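Local coordinates for beta-lactamase-related domain-containing protein (Bacteroides dorei DSM 17855, PDB 5TGF) that is probably a serine hydrolase of the beta-lactamase family and has been found to bind calcium, though its substrate is unknown, at residues A[8-14]-A[40-45]; A[25-31]-A[305-311]; A[287-293]-A[322-327]; A[16-20]-A[328-332]. All coordinates share one frame; numbering follows the deposited sequence.

All four contacts gather around the six-stranded antiparallel sheet and the two terminal helices that lie against it. Contact 2 pairs strands 28-35 and 302-307, and contact 1 brings the start of helix 11-22 onto the neighbouring outer strand 38-46; their centres are about 14 Å apart. Contact 4 joins helix 11-22 to helix 328-337, its centre about 9 Å from that of contact 1. Contact 3 ties two loops together, centre to centre about 10 Å from contact 2, which it touches, and about 11 Å from contact 4. Its Gly288 touches residues of a pattern resembling the SxxK motif of serine beta-lactamases, consistent with an active site nearby. A glycerol, probably from the crystallisation liquor, comes within about 3 Å of the Trp289 side chain (nearest atoms).

Contact 1: A[8-14]-A[40-45]; sequences YDFTPLD and LFEKAY
With CG anti to the backbone N in both Asp14 (chi1 -176°) and Lys43 (chi1 -173°), and the lysine chain extended beyond it, the two side chains cross at about a right angle and their charged ends meet. Asp14 OD1 takes two donors: Lys43 NZ, 2.6 Å from Asp14 OD1, in a salt bridge on the syn side but tilted out of the carboxylate plane, and Tyr45 OH, 2.5 Å from Asp14 OD1, through the anti lone pair. Together they would probably stabilise the ionised carboxylate. The apolar half is aromatic: Phe41 CB sits over the centre of the Phe10 ring, while the two rings lie nearly parallel (11°) but barely overlap. Leu40 CD1, a methyl of a branched side chain suited to a flat ring, packs over a face of Tyr8, 3.5 Å from Tyr8 CE2. Phe10 sits at the N-cap position of helix 11-22, whose first turn packs on the outer strand 38-46. Leu40 and Phe41 form a classic bulge opposite Val33 of strand 28-35, and Ile336 of helix 328-337 packs against Phe10 and Leu13.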
loop_
_atom_site.group_PDB
_atom_site.type_symbol
_atom_site.label_atom_id
_atom_site.label_comp_id
_atom_site.label_asym_id
_atom_site.label_seq_id
_atom_site.Cartn_x
_atom_site.Cartn_y
_atom_site.Cartn_z
ATOM N N TYR A 8 -16.844 7.631 22.950
ATOM C CA TYR A 8 -17.068 8.250 21.659
ATOM C C TYR A 8 -18.369 7.765 21.090
ATOM O O TYR A 8 -18.818 6.677 21.452
ATOM C CB TYR A 8 -15.929 7.840 20.729
ATOM C CG TYR A 8 -14.571 8.162 21.301
ATOM C CD1 TYR A 8 -14.012 9.402 21.109
ATOM C CD2 TYR A 8 -13.869 7.232 22.065
ATOM C CE1 TYR A 8 -12.762 9.713 21.612
ATOM C CE2 TYR A 8 -12.606 7.534 22.559
ATOM C CZ TYR A 8 -12.070 8.785 22.313
ATOM O OH TYR A 8 -10.849 9.135 22.816
ATOM N N ASP A 9 -18.973 8.533 20.189
ATOM C CA ASP A 9 -20.162 8.052 19.488
ATOM C C ASP A 9 -19.825 7.678 18.044
ATOM O O ASP A 9 -19.636 8.558 17.222
ATOM C CB ASP A 9 -21.279 9.105 19.529
ATOM C CG ASP A 9 -22.570 8.643 18.857
ATOM O OD1 ASP A 9 -22.689 7.492 18.359
ATOM O OD2 ASP A 9 -23.488 9.485 18.799
ATOM N N PHE A 10 -19.777 6.372 17.749
ATOM C CA PHE A 10 -19.403 5.874 16.414
ATOM C C PHE A 10 -20.582 5.664 15.446
ATOM O O PHE A 10 -20.393 5.189 14.351
ATOM C CB PHE A 10 -18.572 4.593 16.543
ATOM C CG PHE A 10 -17.123 4.858 16.767
ATOM C CD1 PHE A 10 -16.274 5.065 15.682
ATOM C CD2 PHE A 10 -16.632 5.022 18.036
ATOM C CE1 PHE A 10 -14.954 5.420 15.873
ATOM C CE2 PHE A 10 -15.300 5.338 18.241
ATOM C CZ PHE A 10 -14.460 5.569 17.143
ATOM N N THR A 11 -21.778 6.117 15.810
ATOM C CA THR A 11 -22.919 6.041 14.937
ATOM C C THR A 11 -22.705 6.599 13.521
ATOM O O THR A 11 -23.157 5.987 12.562
ATOM C CB THR A 11 -24.134 6.758 15.570
ATOM O OG1 THR A 11 -24.429 6.113 16.796
ATOM C CG2 THR A 11 -25.332 6.677 14.679
ATOM N N PRO A 12 -22.079 7.783 13.384
ATOM C CA PRO A 12 -21.948 8.299 12.023
ATOM C C PRO A 12 -21.106 7.361 11.099
ATOM O O PRO A 12 -21.403 7.233 9.905
ATOM C CB PRO A 12 -21.277 9.653 12.223
ATOM C CG PRO A 12 -21.579 10.024 13.637
ATOM C CD PRO A 12 -21.540 8.732 14.378
ATOM N N LEU A 13 -20.085 6.709 11.653
ATOM C CA LEU A 13 -19.275 5.776 10.866
ATOM C C LEU A 13 -20.101 4.537 10.516
ATOM O O LEU A 13 -20.143 4.102 9.367
ATOM C CB LEU A 13 -18.024 5.383 11.646
ATOM C CG LEU A 13 -17.069 4.400 10.986
ATOM C CD1 LEU A 13 -16.513 5.033 9.719
ATOM C CD2 LEU A 13 -15.936 4.009 11.933
ATOM N N ASP A 14 -20.781 3.976 11.522
ATOM C CA ASP A 14 -21.609 2.780 11.319
ATOM C C ASP A 14 -22.712 3.065 10.286
ATOM O O ASP A 14 -23.045 2.209 9.457
ATOM C CB ASP A 14 -22.184 2.334 12.669
ATOM C CG ASP A 14 -22.984 1.025 12.587
ATOM O OD1 ASP A 14 -22.546 0.054 11.921
ATOM O OD2 ASP A 14 -24.021 0.947 13.285
ATOM N N LEU A 40 -11.338 1.264 19.666
ATOM C CA LEU A 40 -12.531 2.112 19.868
ATOM C C LEU A 40 -13.769 1.600 19.166
ATOM O O LEU A 40 -14.877 1.897 19.576
ATOM C CB LEU A 40 -12.274 3.540 19.392
ATOM C CG LEU A 40 -11.181 4.344 20.090
ATOM C CD1 LEU A 40 -11.409 5.815 19.773
ATOM C CD2 LEU A 40 -11.155 4.121 21.605
ATOM N N PHE A 41 -13.593 0.918 18.046
ATOM C CA PHE A 41 -14.710 0.469 17.241
ATOM C C PHE A 41 -14.252 -0.686 16.376
ATOM O O PHE A 41 -13.226 -0.601 15.717
ATOM C CB PHE A 41 -15.245 1.616 16.383
ATOM C CG PHE A 41 -16.484 1.266 15.626
ATOM C CD1 PHE A 41 -17.716 1.178 16.273
ATOM C CD2 PHE A 41 -16.435 1.023 14.271
ATOM C CE1 PHE A 41 -18.860 0.848 15.547
ATOM C CE2 PHE A 41 -17.569 0.690 13.558
ATOM C CZ PHE A 41 -18.785 0.626 14.186
ATOM N N GLU A 42 -15.023 -1.778 16.408
ATOM C CA GLU A 42 -14.701 -2.987 15.649
ATOM C C GLU A 42 -15.999 -3.702 15.349
ATOM O O GLU A 42 -16.774 -3.981 16.261
ATOM C CB GLU A 42 -13.766 -3.892 16.455
ATOM C CG GLU A 42 -13.062 -4.975 15.655
ATOM C CD GLU A 42 -11.992 -5.698 16.468
ATOM O OE1 GLU A 42 -12.254 -6.064 17.637
ATOM O OE2 GLU A 42 -10.868 -5.876 15.949
ATOM N N LYS A 43 -16.271 -3.958 14.070
ATOM C CA LYS A 43 -17.573 -4.459 13.653
ATOM C C LYS A 43 -17.456 -5.128 12.305
ATOM O O LYS A 43 -16.715 -4.651 11.418
ATOM C CB LYS A 43 -18.581 -3.330 13.532
ATOM C CG LYS A 43 -19.996 -3.816 13.266
ATOM C CD LYS A 43 -21.027 -2.716 13.398
ATOM C CE LYS A 43 -22.406 -3.259 13.088
ATOM N NZ LYS A 43 -23.426 -2.168 13.047
ATOM N N ALA A 44 -18.168 -6.237 12.152
ATOM C CA ALA A 44 -18.234 -6.917 10.867
ATOM C C ALA A 44 -19.642 -6.791 10.308
ATOM O O ALA A 44 -20.607 -6.679 11.054
ATOM C CB ALA A 44 -17.813 -8.368 11.023
ATOM N N TYR A 45 -19.748 -6.732 8.989
ATOM C CA TYR A 45 -21.018 -6.516 8.276
ATOM C C TYR A 45 -21.228 -7.627 7.260
ATOM O O TYR A 45 -20.276 -8.216 6.730
ATOM C CB TYR A 45 -20.988 -5.180 7.526
ATOM C CG TYR A 45 -20.837 -3.957 8.400
ATOM C CD1 TYR A 45 -19.599 -3.608 8.932
ATOM C CD2 TYR A 45 -21.931 -3.142 8.705
ATOM C CE1 TYR A 45 -19.442 -2.484 9.722
ATOM C CE2 TYR A 45 -21.780 -2.024 9.522
ATOM C CZ TYR A 45 -20.535 -1.702 10.036
ATOM O OH TYR A 45 -20.331 -0.583 10.851
#

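Contact 2: A[25-31]-A[305-311]; sequences YYPGGAI and FFIAHVQ
Ala30 and Ile307 form an antiparallel hydrogen-bonded pair, Ala30 N 2.9 Å from Ile307 O and Ile307 N 2.8 Å from Ala30 O, the strand segments running at 168°. Ile31 and Phe306 are the adjoining non-hydrogen-bonded pair, and Ile31 CD1 packs 4.1 Å from Phe306 CB on the face that meets Ile17 of helix 11-22. The opposite face carries Ala30 and Ile307, which pack together against Leu207 of helix 207-218. Sheet strands drawn from both ends of the chain, with helices on either face, are the core of the beta-lactamase fold. The backbones part at Gly28 and His309, where a water bridges Gly28 O and His309 N, then close again near Tyr25 and Gln311. The Tyr26 CB points away, but chi1 (-55°) turns the ring back alongside Ala308 and Val310. Small Ala308 suits its place against one ring face, and the edge of Phe306 points at the ring in a T-shaped pair. Gln311 N donates a nearly straight bond to Tyr25 O, 3.0 Å long, while Gln311 NE2 reaches Gly24 O.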
loop_
_atom_site.group_PDB
_atom_site.type_symbol
_atom_site.label_atom_id
_atom_site.label_comp_id
_atom_site.label_asym_id
_atom_site.label_seq_id
_atom_site.Cartn_x
_atom_site.Cartn_y
_atom_site.Cartn_z
ATOM N N TYR A 25 -23.359 -2.265 -2.573
ATOM C CA TYR A 25 -22.012 -1.996 -3.065
ATOM C C TYR A 25 -21.018 -3.086 -2.638
ATOM O O TYR A 25 -20.091 -3.394 -3.385
ATOM C CB TYR A 25 -21.485 -0.670 -2.562
ATOM C CG TYR A 25 -22.296 0.578 -2.868
ATOM C CD1 TYR A 25 -23.066 0.691 -3.998
ATOM C CD2 TYR A 25 -22.170 1.684 -2.043
ATOM C CE1 TYR A 25 -23.733 1.882 -4.285
ATOM C CE2 TYR A 25 -22.868 2.842 -2.289
ATOM C CZ TYR A 25 -23.611 2.944 -3.434
ATOM O OH TYR A 25 -24.277 4.123 -3.644
ATOM N N TYR A 26 -21.133 -3.549 -1.390
ATOM C CA TYR A 26 -20.375 -4.700 -0.890
ATOM C C TYR A 26 -21.305 -5.807 -0.336
ATOM O O TYR A 26 -22.371 -5.480 0.194
ATOM C CB TYR A 26 -19.469 -4.264 0.267
ATOM C CG TYR A 26 -18.551 -3.120 -0.060
ATOM C CD1 TYR A 26 -17.431 -3.321 -0.847
ATOM C CD2 TYR A 26 -18.757 -1.858 0.478
ATOM C CE1 TYR A 26 -16.538 -2.287 -1.113
ATOM C CE2 TYR A 26 -17.888 -0.813 0.208
ATOM C CZ TYR A 26 -16.795 -1.020 -0.609
ATOM O OH TYR A 26 -15.914 0.033 -0.839
ATOM N N PRO A 27 -20.880 -7.087 -0.402
ATOM C CA PRO A 27 -21.663 -8.160 0.231
ATOM C C PRO A 27 -21.398 -8.255 1.736
ATOM O O PRO A 27 -22.172 -8.856 2.472
ATOM C CB PRO A 27 -21.170 -9.424 -0.493
ATOM C CG PRO A 27 -19.795 -9.101 -0.956
ATOM C CD PRO A 27 -19.751 -7.621 -1.184
ATOM N N GLY A 28 -20.308 -7.653 2.185
ATOM C CA GLY A 28 -19.860 -7.743 3.556
ATOM C C GLY A 28 -18.656 -6.833 3.712
ATOM O O GLY A 28 -18.140 -6.307 2.731
ATOM N N GLY A 29 -18.190 -6.678 4.938
ATOM C CA GLY A 29 -17.029 -5.864 5.231
ATOM C C GLY A 29 -16.694 -5.930 6.695
ATOM O O GLY A 29 -17.488 -6.448 7.496
ATOM N N ALA A 30 -15.571 -5.340 7.081
ATOM C CA ALA A 30 -15.248 -5.250 8.498
ATOM C C ALA A 30 -14.341 -4.061 8.734
ATOM O O ALA A 30 -13.521 -3.711 7.874
ATOM C CB ALA A 30 -14.570 -6.525 9.005
ATOM N N ILE A 31 -14.446 -3.489 9.928
ATOM C CA ILE A 31 -13.600 -2.373 10.309
ATOM C C ILE A 31 -13.065 -2.524 11.729
ATOM O O ILE A 31 -13.714 -3.153 12.600
ATOM C CB ILE A 31 -14.359 -1.064 10.143
ATOM C CG1 ILE A 31 -13.406 0.104 10.307
ATOM C CG2 ILE A 31 -15.522 -0.973 11.107
ATOM C CD1 ILE A 31 -13.892 1.349 9.633
ATOM N N PHE A 305 -8.518 0.138 9.729
ATOM C CA PHE A 305 -8.568 -0.602 8.473
ATOM C C PHE A 305 -10.009 -0.965 8.214
ATOM O O PHE A 305 -10.676 -1.549 9.087
ATOM C CB PHE A 305 -7.691 -1.840 8.551
ATOM C CG PHE A 305 -7.636 -2.641 7.268
ATOM C CD1 PHE A 305 -7.485 -2.000 6.040
ATOM C CD2 PHE A 305 -7.560 -4.020 7.304
ATOM C CE1 PHE A 305 -7.344 -2.710 4.862
ATOM C CE2 PHE A 305 -7.438 -4.747 6.136
ATOM C CZ PHE A 305 -7.351 -4.098 4.906
ATOM N N PHE A 306 -10.508 -0.595 7.038
ATOM C CA PHE A 306 -11.766 -1.141 6.515
ATOM C C PHE A 306 -11.434 -2.128 5.395
ATOM O O PHE A 306 -10.727 -1.777 4.401
ATOM C CB PHE A 306 -12.655 -0.009 5.981
ATOM C CG PHE A 306 -13.864 -0.466 5.221
ATOM C CD1 PHE A 306 -14.984 -0.985 5.888
ATOM C CD2 PHE A 306 -13.935 -0.317 3.849
ATOM C CE1 PHE A 306 -16.125 -1.352 5.174
ATOM C CE2 PHE A 306 -15.049 -0.699 3.143
ATOM C CZ PHE A 306 -16.142 -1.247 3.806
ATOM N N ILE A 307 -11.952 -3.356 5.527
ATOM C CA ILE A 307 -11.710 -4.407 4.535
ATOM C C ILE A 307 -13.038 -4.845 3.900
ATOM O O ILE A 307 -14.065 -5.025 4.576
ATOM C CB ILE A 307 -10.930 -5.594 5.118
ATOM C CG1 ILE A 307 -10.379 -6.487 4.015
ATOM C CG2 ILE A 307 -11.772 -6.377 6.113
ATOM C CD1 ILE A 307 -9.488 -7.613 4.555
ATOM N N ALA A 308 -13.020 -4.948 2.573
ATOM C CA ALA A 308 -14.151 -5.263 1.768
ATOM C C ALA A 308 -13.702 -5.343 0.308
ATOM O O ALA A 308 -12.580 -4.936 -0.012
ATOM C CB ALA A 308 -15.238 -4.205 1.926
ATOM N N HIS A 309 -14.572 -5.862 -0.546
ATOM C CA HIS A 309 -14.294 -5.963 -1.989
ATOM C C HIS A 309 -15.576 -5.601 -2.736
ATOM O O HIS A 309 -16.581 -6.294 -2.663
ATOM C CB HIS A 309 -13.781 -7.350 -2.393
ATOM C CG HIS A 309 -13.213 -7.402 -3.783
ATOM N ND1 HIS A 309 -13.957 -7.092 -4.908
ATOM C CD2 HIS A 309 -11.958 -7.647 -4.226
ATOM C CE1 HIS A 309 -13.177 -7.157 -5.980
ATOM N NE2 HIS A 309 -11.962 -7.471 -5.590
ATOM N N VAL A 310 -15.533 -4.498 -3.458
ATOM C CA VAL A 310 -16.716 -3.983 -4.199
ATOM C C VAL A 310 -17.251 -5.055 -5.145
ATOM O O VAL A 310 -16.497 -5.912 -5.674
ATOM C CB VAL A 310 -16.353 -2.653 -4.951
ATOM C CG1 VAL A 310 -15.500 -2.970 -6.184
ATOM C CG2 VAL A 310 -17.584 -1.839 -5.334
ATOM N N GLN A 311 -18.565 -5.059 -5.313
ATOM C CA GLN A 311 -19.171 -5.836 -6.399
ATOM C C GLN A 311 -19.572 -4.897 -7.502
ATOM O O GLN A 311 -20.088 -3.810 -7.241
ATOM C CB GLN A 311 -20.327 -6.753 -5.963
ATOM C CG GLN A 311 -21.480 -6.186 -5.159
ATOM C CD GLN A 311 -22.168 -7.250 -4.240
ATOM O OE1 GLN A 311 -21.989 -8.479 -4.405
ATOM N NE2 GLN A 311 -22.968 -6.767 -3.265
HETATM O O HOH W 1 -16.868 -7.317 0.460
#

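Contact 3: A[287-293]-A[322-327]; sequences PGWAGAY and SFYGSP
Tyr293 lays one ring face over Ser326, which ends the 323-326 turn, and Pro327: Ser326 CB comes 3.5 Å from Tyr293 CD1, and the peptide atoms Ser326 O and Pro327 N stand above the ring toward its rim. Pro327 crosses near the phenol end, its CA 3.8 Å from Tyr293 OH. Phe323 is turned differently. Its chi1 of -177° swings the ring toward residues 287-289, and its edge meets the 287-293 loop: Pro287 O lies in the ring plane, 3.8 Å from Phe323 CE1, and Gly288 O approaches CD1. Ser322 OG donates to Trp289 O at 2.7 Å, in the carbonyl plane. Gly291 has a positive phi (117°) that suits glycine, and its CA lies 3.1 Å from Ser322 O in a CA-H...O contact. Two waters meet Ser326 OG: one also donates to Gly291 O, the other lies within bonding distance of Gly288 O and Ala292 O. Tyr293 OH bonds Ser330 and Glu272, and Trp289 NE1 bonds Gly194 O. The contact is thus a largely buried polar seam, in which serine hydroxyls and waters supplement the turns' own backbone bonds, flanked by Tyr293 and the partly exposed Phe323.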
loop_
_atom_site.group_PDB
_atom_site.type_symbol
_atom_site.label_atom_id
_atom_site.label_comp_id
_atom_site.label_asym_id
_atom_site.label_seq_id
_atom_site.Cartn_x
_atom_site.Cartn_y
_atom_site.Cartn_z
ATOM N N PRO A 287 -4.921 2.848 -0.123
ATOM C CA PRO A 287 -6.214 2.334 -0.546
ATOM C C PRO A 287 -6.097 1.399 -1.735
ATOM O O PRO A 287 -5.231 1.587 -2.568
ATOM C CB PRO A 287 -6.999 3.585 -0.956
ATOM C CG PRO A 287 -6.183 4.730 -0.484
ATOM C CD PRO A 287 -4.758 4.259 -0.475
ATOM N N GLY A 288 -6.982 0.418 -1.815
ATOM C CA GLY A 288 -7.107 -0.420 -3.017
ATOM C C GLY A 288 -8.353 -0.043 -3.791
ATOM O O GLY A 288 -9.283 0.492 -3.216
ATOM N N TRP A 289 -8.385 -0.377 -5.071
ATOM C CA TRP A 289 -9.462 0.050 -5.949
ATOM C C TRP A 289 -10.830 -0.480 -5.488
ATOM O O TRP A 289 -11.859 0.128 -5.798
ATOM C CB TRP A 289 -9.212 -0.367 -7.405
ATOM C CG TRP A 289 -9.231 -1.875 -7.644
ATOM C CD1 TRP A 289 -8.145 -2.702 -7.578
ATOM C CD2 TRP A 289 -10.335 -2.708 -8.015
ATOM N NE1 TRP A 289 -8.506 -3.983 -7.811
ATOM C CE2 TRP A 289 -9.833 -4.029 -8.125
ATOM C CE3 TRP A 289 -11.696 -2.491 -8.231
ATOM C CZ2 TRP A 289 -10.646 -5.118 -8.428
ATOM C CZ3 TRP A 289 -12.512 -3.589 -8.570
ATOM C CH2 TRP A 289 -11.975 -4.876 -8.664
ATOM N N ALA A 290 -10.835 -1.657 -4.835
ATOM C CA ALA A 290 -12.065 -2.369 -4.502
ATOM C C ALA A 290 -12.587 -2.090 -3.099
ATOM O O ALA A 290 -13.573 -2.729 -2.659
ATOM C CB ALA A 290 -11.879 -3.883 -4.706
ATOM N N GLY A 291 -12.000 -1.115 -2.414
ATOM C CA GLY A 291 -12.556 -0.605 -1.171
ATOM C C GLY A 291 -11.735 -0.766 0.099
ATOM O O GLY A 291 -11.996 -0.086 1.076
ATOM N N ALA A 292 -10.687 -1.586 0.070
ATOM C CA ALA A 292 -9.821 -1.727 1.231
ATOM C C ALA A 292 -9.136 -0.374 1.518
ATOM O O ALA A 292 -8.566 0.257 0.599
ATOM C CB ALA A 292 -8.768 -2.806 0.994
ATOM N N TYR A 293 -9.204 0.068 2.759
ATOM C CA TYR A 293 -8.652 1.373 3.161
ATOM C C TYR A 293 -7.987 1.252 4.532
ATOM O O TYR A 293 -8.679 1.307 5.573
ATOM C CB TYR A 293 -9.744 2.405 3.229
ATOM C CG TYR A 293 -9.219 3.797 3.551
ATOM C CD1 TYR A 293 -8.505 4.536 2.602
ATOM C CD2 TYR A 293 -9.508 4.397 4.752
ATOM C CE1 TYR A 293 -8.034 5.810 2.897
ATOM C CE2 TYR A 293 -9.051 5.657 5.057
ATOM C CZ TYR A 293 -8.320 6.368 4.120
ATOM O OH TYR A 293 -7.852 7.630 4.468
ATOM N N SER A 322 -15.455 3.123 -4.676
ATOM C CA SER A 322 -14.783 2.307 -3.673
ATOM C C SER A 322 -13.298 2.684 -3.545
ATOM O O SER A 322 -12.596 2.154 -2.672
ATOM C CB SER A 322 -14.926 0.817 -3.998
ATOM O OG SER A 322 -14.478 0.519 -5.301
ATOM N N PHE A 323 -12.792 3.508 -4.459
ATOM C CA PHE A 323 -11.404 4.012 -4.373
ATOM C C PHE A 323 -11.357 5.474 -3.887
ATOM O O PHE A 323 -10.859 5.771 -2.780
ATOM C CB PHE A 323 -10.728 3.848 -5.730
ATOM C CG PHE A 323 -9.286 4.258 -5.748
ATOM C CD1 PHE A 323 -8.349 3.617 -4.936
ATOM C CD2 PHE A 323 -8.835 5.185 -6.667
ATOM C CE1 PHE A 323 -7.008 3.982 -4.967
ATOM C CE2 PHE A 323 -7.484 5.523 -6.745
ATOM C CZ PHE A 323 -6.568 4.916 -5.890
ATOM N N TYR A 324 -11.938 6.371 -4.679
ATOM C CA TYR A 324 -11.876 7.811 -4.361
ATOM C C TYR A 324 -12.722 8.238 -3.181
ATOM O O TYR A 324 -12.477 9.301 -2.609
ATOM C CB TYR A 324 -12.238 8.643 -5.592
ATOM C CG TYR A 324 -11.276 8.436 -6.745
ATOM C CD1 TYR A 324 -9.991 8.965 -6.692
ATOM C CD2 TYR A 324 -11.633 7.732 -7.868
ATOM C CE1 TYR A 324 -9.121 8.805 -7.715
ATOM C CE2 TYR A 324 -10.751 7.566 -8.920
ATOM C CZ TYR A 324 -9.494 8.143 -8.828
ATOM O OH TYR A 324 -8.593 7.948 -9.813
ATOM N N GLY A 325 -13.704 7.419 -2.787
ATOM C CA GLY A 325 -14.585 7.743 -1.659
ATOM C C GLY A 325 -14.025 7.332 -0.307
ATOM O O GLY A 325 -14.486 7.803 0.725
ATOM N N SER A 326 -12.998 6.481 -0.311
ATOM C CA SER A 326 -12.531 5.845 0.922
ATOM C C SER A 326 -12.092 6.765 2.065
ATOM O O SER A 326 -12.386 6.470 3.237
ATOM C CB SER A 326 -11.384 4.908 0.572
ATOM O OG SER A 326 -11.888 3.891 -0.286
ATOM N N PRO A 327 -11.423 7.906 1.763
ATOM C CA PRO A 327 -11.070 8.792 2.883
ATOM C C PRO A 327 -12.242 9.374 3.656
ATOM O O PRO A 327 -11.994 10.007 4.691
ATOM C CB PRO A 327 -10.317 9.966 2.203
ATOM C CG PRO A 327 -9.919 9.461 0.907
ATOM C CD PRO A 327 -10.876 8.397 0.485
HETATM O O HOH W 2 -10.081 2.113 -0.925
HETATM O O HOH W 3 -13.403 2.141 1.140
#

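Contact 4: A[16-20]-A[328-332]; sequences IISSW and VLSET
The indole of Trp20 carries its own helix on one face, with Ile16 O and Ile17 CA above the ring toward its rim; Phe306 and Phe320 meet it edge-to-face. Its six-membered edge turns to the other helix, where Val328 CG1 lies in the ring plane, 3.8 Å from Trp20 CZ2, and Leu329 CG is also at the edge, Leu329 CD2 being 3.8 Å from Trp20 CH2. The long, flat tryptophan suits this place because it bridges segment axes 12.4 Å apart, at 154° between their directions. Ile16 bridges them too, its CD1 meeting Thr332 tip to tip, 3.5 Å from Thr332 OG1. That hydroxyl, anti to the carbonyl carbon (chi1 -54°), is turned back to donate to Val328 O, 2.6 Å from Thr332 OG1, which lets threonine sit in an apolar contact. On the sheet side, Ile17 and Leu329 both pack on Phe306. The two terminal helices of the beta-lactamase fold thus meet through branched aliphatic groups and an indole edge, an interface that rests on shape and burial, with its hydroxyl bonded inside its own helix.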
loop_
_atom_site.group_PDB
_atom_site.type_symbol
_atom_site.label_atom_id
_atom_site.label_comp_id
_atom_site.label_asym_id
_atom_site.label_seq_id
_atom_site.Cartn_x
_atom_site.Cartn_y
_atom_site.Cartn_z
ATOM N N ILE A 16 -22.606 5.142 7.749
ATOM C CA ILE A 16 -22.045 5.228 6.396
ATOM C C ILE A 16 -21.754 3.818 5.863
ATOM O O ILE A 16 -22.100 3.495 4.741
ATOM C CB ILE A 16 -20.773 6.089 6.367
ATOM C CG1 ILE A 16 -21.131 7.556 6.650
ATOM C CG2 ILE A 16 -20.064 5.952 5.015
ATOM C CD1 ILE A 16 -19.920 8.455 6.925
ATOM N N ILE A 17 -21.137 2.983 6.678
ATOM C CA ILE A 17 -20.809 1.629 6.226
ATOM C C ILE A 17 -22.096 0.800 5.976
ATOM O O ILE A 17 -22.205 0.091 4.977
ATOM C CB ILE A 17 -19.883 0.908 7.222
ATOM C CG1 ILE A 17 -18.565 1.674 7.356
ATOM C CG2 ILE A 17 -19.623 -0.517 6.790
ATOM C CD1 ILE A 17 -17.649 1.193 8.458
ATOM N N SER A 18 -23.082 0.939 6.857
ATOM C CA SER A 18 -24.336 0.198 6.704
ATOM C C SER A 18 -25.050 0.588 5.420
ATOM O O SER A 18 -25.608 -0.277 4.725
ATOM C CB SER A 18 -25.250 0.416 7.927
ATOM O OG SER A 18 -24.642 -0.101 9.091
ATOM N N SER A 19 -25.018 1.875 5.089
ATOM C CA SER A 19 -25.622 2.342 3.848
ATOM C C SER A 19 -24.941 1.738 2.620
ATOM O O SER A 19 -25.603 1.463 1.618
ATOM C CB SER A 19 -25.561 3.879 3.752
ATOM O OG SER A 19 -24.267 4.303 3.334
ATOM N N TRP A 20 -23.620 1.581 2.646
ATOM C CA TRP A 20 -22.952 0.839 1.553
ATOM C C TRP A 20 -23.447 -0.622 1.455
ATOM O O TRP A 20 -23.613 -1.155 0.369
ATOM C CB TRP A 20 -21.444 0.822 1.689
ATOM C CG TRP A 20 -20.782 2.179 1.712
ATOM C CD1 TRP A 20 -21.245 3.344 1.138
ATOM C CD2 TRP A 20 -19.523 2.497 2.327
ATOM N NE1 TRP A 20 -20.340 4.370 1.373
ATOM C CE2 TRP A 20 -19.284 3.869 2.108
ATOM C CE3 TRP A 20 -18.557 1.742 3.008
ATOM C CZ2 TRP A 20 -18.106 4.496 2.532
ATOM C CZ3 TRP A 20 -17.401 2.388 3.478
ATOM C CH2 TRP A 20 -17.216 3.758 3.281
ATOM N N VAL A 328 -13.485 9.152 3.232
ATOM C CA VAL A 328 -14.631 9.476 4.128
ATOM C C VAL A 328 -14.509 8.730 5.471
ATOM O O VAL A 328 -14.982 9.207 6.518
ATOM C CB VAL A 328 -16.019 9.250 3.481
ATOM C CG1 VAL A 328 -16.345 7.776 3.387
ATOM C CG2 VAL A 328 -17.107 9.968 4.272
ATOM N N LEU A 329 -13.825 7.583 5.466
ATOM C CA LEU A 329 -13.689 6.788 6.670
ATOM C C LEU A 329 -12.769 7.459 7.699
ATOM O O LEU A 329 -13.101 7.594 8.879
ATOM C CB LEU A 329 -13.135 5.402 6.323
ATOM C CG LEU A 329 -14.091 4.523 5.538
ATOM C CD1 LEU A 329 -13.301 3.412 4.845
ATOM C CD2 LEU A 329 -15.173 3.960 6.450
ATOM N N SER A 330 -11.600 7.880 7.251
ATOM C CA SER A 330 -10.672 8.597 8.133
ATOM C C SER A 330 -11.227 9.984 8.514
ATOM O O SER A 330 -11.043 10.419 9.644
ATOM C CB SER A 330 -9.296 8.720 7.487
ATOM O OG SER A 330 -9.429 9.111 6.131
ATOM N N GLU A 331 -11.934 10.634 7.602
ATOM C CA GLU A 331 -12.531 11.950 7.900
ATOM C C GLU A 331 -13.557 11.808 9.014
ATOM O O GLU A 331 -13.589 12.612 9.960
ATOM C CB GLU A 331 -13.257 12.500 6.650
ATOM C CG GLU A 331 -13.919 13.861 6.827
ATOM C CD GLU A 331 -14.706 14.316 5.601
ATOM O OE1 GLU A 331 -14.644 15.495 5.233
ATOM O OE2 GLU A 331 -15.382 13.495 4.975
ATOM N N THR A 332 -14.394 10.774 8.912
ATOM C CA THR A 332 -15.475 10.543 9.884
ATOM C C THR A 332 -14.900 10.124 11.236
ATOM O O THR A 332 -15.353 10.590 12.303
ATOM C CB THR A 332 -16.483 9.527 9.348
ATOM O OG1 THR A 332 -16.975 9.925 8.056
ATOM C CG2 THR A 332 -17.693 9.359 10.295
#